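Local coordinates for protein acetylxylan esterase / glucomannan deacetylase (Cellvibrio japonicus, PDB 2W9X) that removes acetyl groups from plant cell wall polysaccharides, hydrolysing acetylated glucomannan in strong preference to acetylated xylan, at residues P220-L223 with L229-N232. Numbering follows the deposited sequence.
Sequences PYTL and LYHN
Leu229, Tyr230 and Thr222 carry this contact, an example of how two irregular pieces of one long loop can be joined by a single backbone bridge with side chains packed about it. The bridge pairs Tyr221 with Leu229. On one side of it Tyr230 N donates to Pro220 O, 3.0 Å away, nearly straight at 176° and in the carbonyl plane; on the other, Thr222 is backbone-bonded to Gln228. Leu229 CA adds a CA-H...O contact to Pro220 O at 3.6 Å. Although the leucine sets out away from residues 220-223, its CD2 methyl bends back to meet Pro220 CB at 3.7 Å and Tyr221 CE1 at 3.8 Å. The proline CB also lies over one face of the Tyr221 ring, near its rim, completing a small apolar cluster. Beyond the bridge, Thr222 and Tyr230 cross at about a right angle. With its OG1 anti to the carbonyl carbon (chi1 -59°), the threonine places this hydroxyl in the plane of the tyrosine ring, at its edge, 3.3 Å from Tyr230 CD1. The far end of that ring is tied down by Asn232, whose ND2 donates to Tyr230 OH over 2.9 Å. The whole arrangement belongs to the surface loop between helix 215-218 and strand 239-243 of the parallel, SGNH-type sheet, and through Trp52, whose NE1 is hydrogen-bonded to Tyr221 O, and Arg35, touching Tyr230, it meets the N-terminal beta domain.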
ATOM      1  N   PRO B 220      -9.633 -21.812   8.814  1.00 40.24           N
ATOM      2  CA  PRO B 220     -11.102 -21.830   8.838  1.00 40.74           C
ATOM      3  C   PRO B 220     -11.746 -22.236  10.168  1.00 40.83           C
ATOM      4  O   PRO B 220     -12.950 -22.089  10.320  1.00 40.71           O
ATOM      5  CB  PRO B 220     -11.456 -22.876   7.766  1.00 40.55           C
ATOM      6  CG  PRO B 220     -10.222 -22.985   6.916  1.00 41.08           C
ATOM      7  CD  PRO B 220      -9.120 -22.858   7.915  1.00 39.84           C
ATOM      8  N   TYR B 221     -10.956 -22.730  11.116  1.00 41.11           N
ATOM      9  CA  TYR B 221     -11.522 -23.385  12.290  1.00 41.63           C
ATOM     10  C   TYR B 221     -11.454 -22.563  13.570  1.00 42.01           C
ATOM     11  O   TYR B 221     -10.487 -21.844  13.818  1.00 41.56           O
ATOM     12  CB  TYR B 221     -10.921 -24.784  12.475  1.00 41.59           C
ATOM     13  CG  TYR B 221     -11.137 -25.651  11.257  1.00 41.94           C
ATOM     14  CD1 TYR B 221     -12.377 -26.261  11.017  1.00 41.96           C
ATOM     15  CD2 TYR B 221     -10.119 -25.832  10.319  1.00 42.11           C
ATOM     16  CE1 TYR B 221     -12.589 -27.042   9.882  1.00 42.41           C
ATOM     17  CE2 TYR B 221     -10.320 -26.613   9.180  1.00 42.94           C
ATOM     18  CZ  TYR B 221     -11.555 -27.216   8.970  1.00 42.67           C
ATOM     19  OH  TYR B 221     -11.746 -27.991   7.849  1.00 42.72           O
ATOM     20  N   THR B 222     -12.523 -22.687  14.360  1.00 42.89           N
ATOM     21  CA  THR B 222     -12.690 -22.020  15.657  1.00 43.12           C
ATOM     22  C   THR B 222     -11.583 -22.414  16.631  1.00 43.76           C
ATOM     23  O   THR B 222     -11.127 -21.590  17.447  1.00 43.34           O
ATOM     24  CB  THR B 222     -14.070 -22.382  16.266  1.00 43.05           C
ATOM     25  OG1 THR B 222     -15.097 -21.976  15.359  1.00 42.64           O
ATOM     26  CG2 THR B 222     -14.309 -21.692  17.615  1.00 42.42           C
ATOM     27  N   LEU B 223     -11.169 -23.678  16.545  1.00 44.18           N
ATOM     28  CA  LEU B 223     -10.164 -24.220  17.440  1.00 45.13           C
ATOM     29  C   LEU B 223      -9.053 -24.923  16.692  1.00 46.28           C
ATOM     30  O   LEU B 223      -9.010 -24.920  15.457  1.00 47.00           O
ATOM     31  CB  LEU B 223     -10.790 -25.190  18.455  1.00 44.49           C
ATOM     32  CG  LEU B 223     -11.920 -24.666  19.335  1.00 44.00           C
ATOM     33  CD1 LEU B 223     -12.520 -25.795  20.145  1.00 42.19           C
ATOM     34  CD2 LEU B 223     -11.415 -23.538  20.233  1.00 41.66           C
ATOM     35  N   LEU B 229     -16.229 -25.119  11.952  1.00 43.19           N
ATOM     36  CA  LEU B 229     -15.901 -23.937  11.181  1.00 42.57           C
ATOM     37  C   LEU B 229     -16.268 -22.702  11.971  1.00 42.12           C
ATOM     38  O   LEU B 229     -17.320 -22.660  12.615  1.00 41.64           O
ATOM     39  CB  LEU B 229     -16.638 -23.934   9.840  1.00 42.62           C
ATOM     40  CG  LEU B 229     -16.145 -24.925   8.780  1.00 42.35           C
ATOM     41  CD1 LEU B 229     -17.199 -25.140   7.698  1.00 40.97           C
ATOM     42  CD2 LEU B 229     -14.801 -24.461   8.190  1.00 41.37           C
ATOM     43  N   TYR B 230     -15.406 -21.697  11.918  1.00 41.14           N
ATOM     44  CA  TYR B 230     -15.701 -20.449  12.596  1.00 41.38           C
ATOM     45  C   TYR B 230     -16.620 -19.576  11.748  1.00 41.62           C
ATOM     46  O   TYR B 230     -16.329 -19.297  10.585  1.00 41.93           O
ATOM     47  CB  TYR B 230     -14.418 -19.696  13.001  1.00 41.22           C
ATOM     48  CG  TYR B 230     -14.715 -18.495  13.870  1.00 40.68           C
ATOM     49  CD1 TYR B 230     -15.076 -18.646  15.208  1.00 40.10           C
ATOM     50  CD2 TYR B 230     -14.678 -17.209  13.337  1.00 40.41           C
ATOM     51  CE1 TYR B 230     -15.374 -17.536  15.995  1.00 40.93           C
ATOM     52  CE2 TYR B 230     -14.980 -16.102  14.104  1.00 39.91           C
ATOM     53  CZ  TYR B 230     -15.318 -16.262  15.428  1.00 40.48           C
ATOM     54  OH  TYR B 230     -15.617 -15.141  16.175  1.00 41.38           O
ATOM     55  N   HIS B 231     -17.746 -19.177  12.332  1.00 41.68           N
ATOM     56  CA  HIS B 231     -18.633 -18.217  11.704  1.00 42.24           C
ATOM     57  C   HIS B 231     -19.065 -17.196  12.742  1.00 41.96           C
ATOM     58  O   HIS B 231     -19.538 -17.561  13.824  1.00 41.85           O
ATOM     59  CB  HIS B 231     -19.865 -18.905  11.078  1.00 43.06           C
ATOM     60  CG  HIS B 231     -19.536 -19.814   9.934  1.00 44.96           C
ATOM     61  ND1 HIS B 231     -18.809 -19.399   8.836  1.00 48.09           N
ATOM     62  CD2 HIS B 231     -19.836 -21.117   9.714  1.00 47.22           C
ATOM     63  CE1 HIS B 231     -18.678 -20.407   7.990  1.00 48.31           C
ATOM     64  NE2 HIS B 231     -19.294 -21.460   8.498  1.00 48.19           N
ATOM     65  N   ASN B 232     -18.892 -15.920  12.414  1.00 41.34           N
ATOM     66  CA  ASN B 232     -19.362 -14.840  13.283  1.00 41.34           C
ATOM     67  C   ASN B 232     -19.807 -13.632  12.466  1.00 41.11           C
ATOM     68  O   ASN B 232     -18.988 -12.873  11.960  1.00 40.85           O
ATOM     69  CB  ASN B 232     -18.281 -14.451  14.297  1.00 40.92           C
ATOM     70  CG  ASN B 232     -18.820 -13.603  15.437  1.00 41.42           C
ATOM     71  OD1 ASN B 232     -19.922 -13.053  15.366  1.00 41.83           O
ATOM     72  ND2 ASN B 232     -18.032 -13.479  16.492  1.00 42.53           N
TER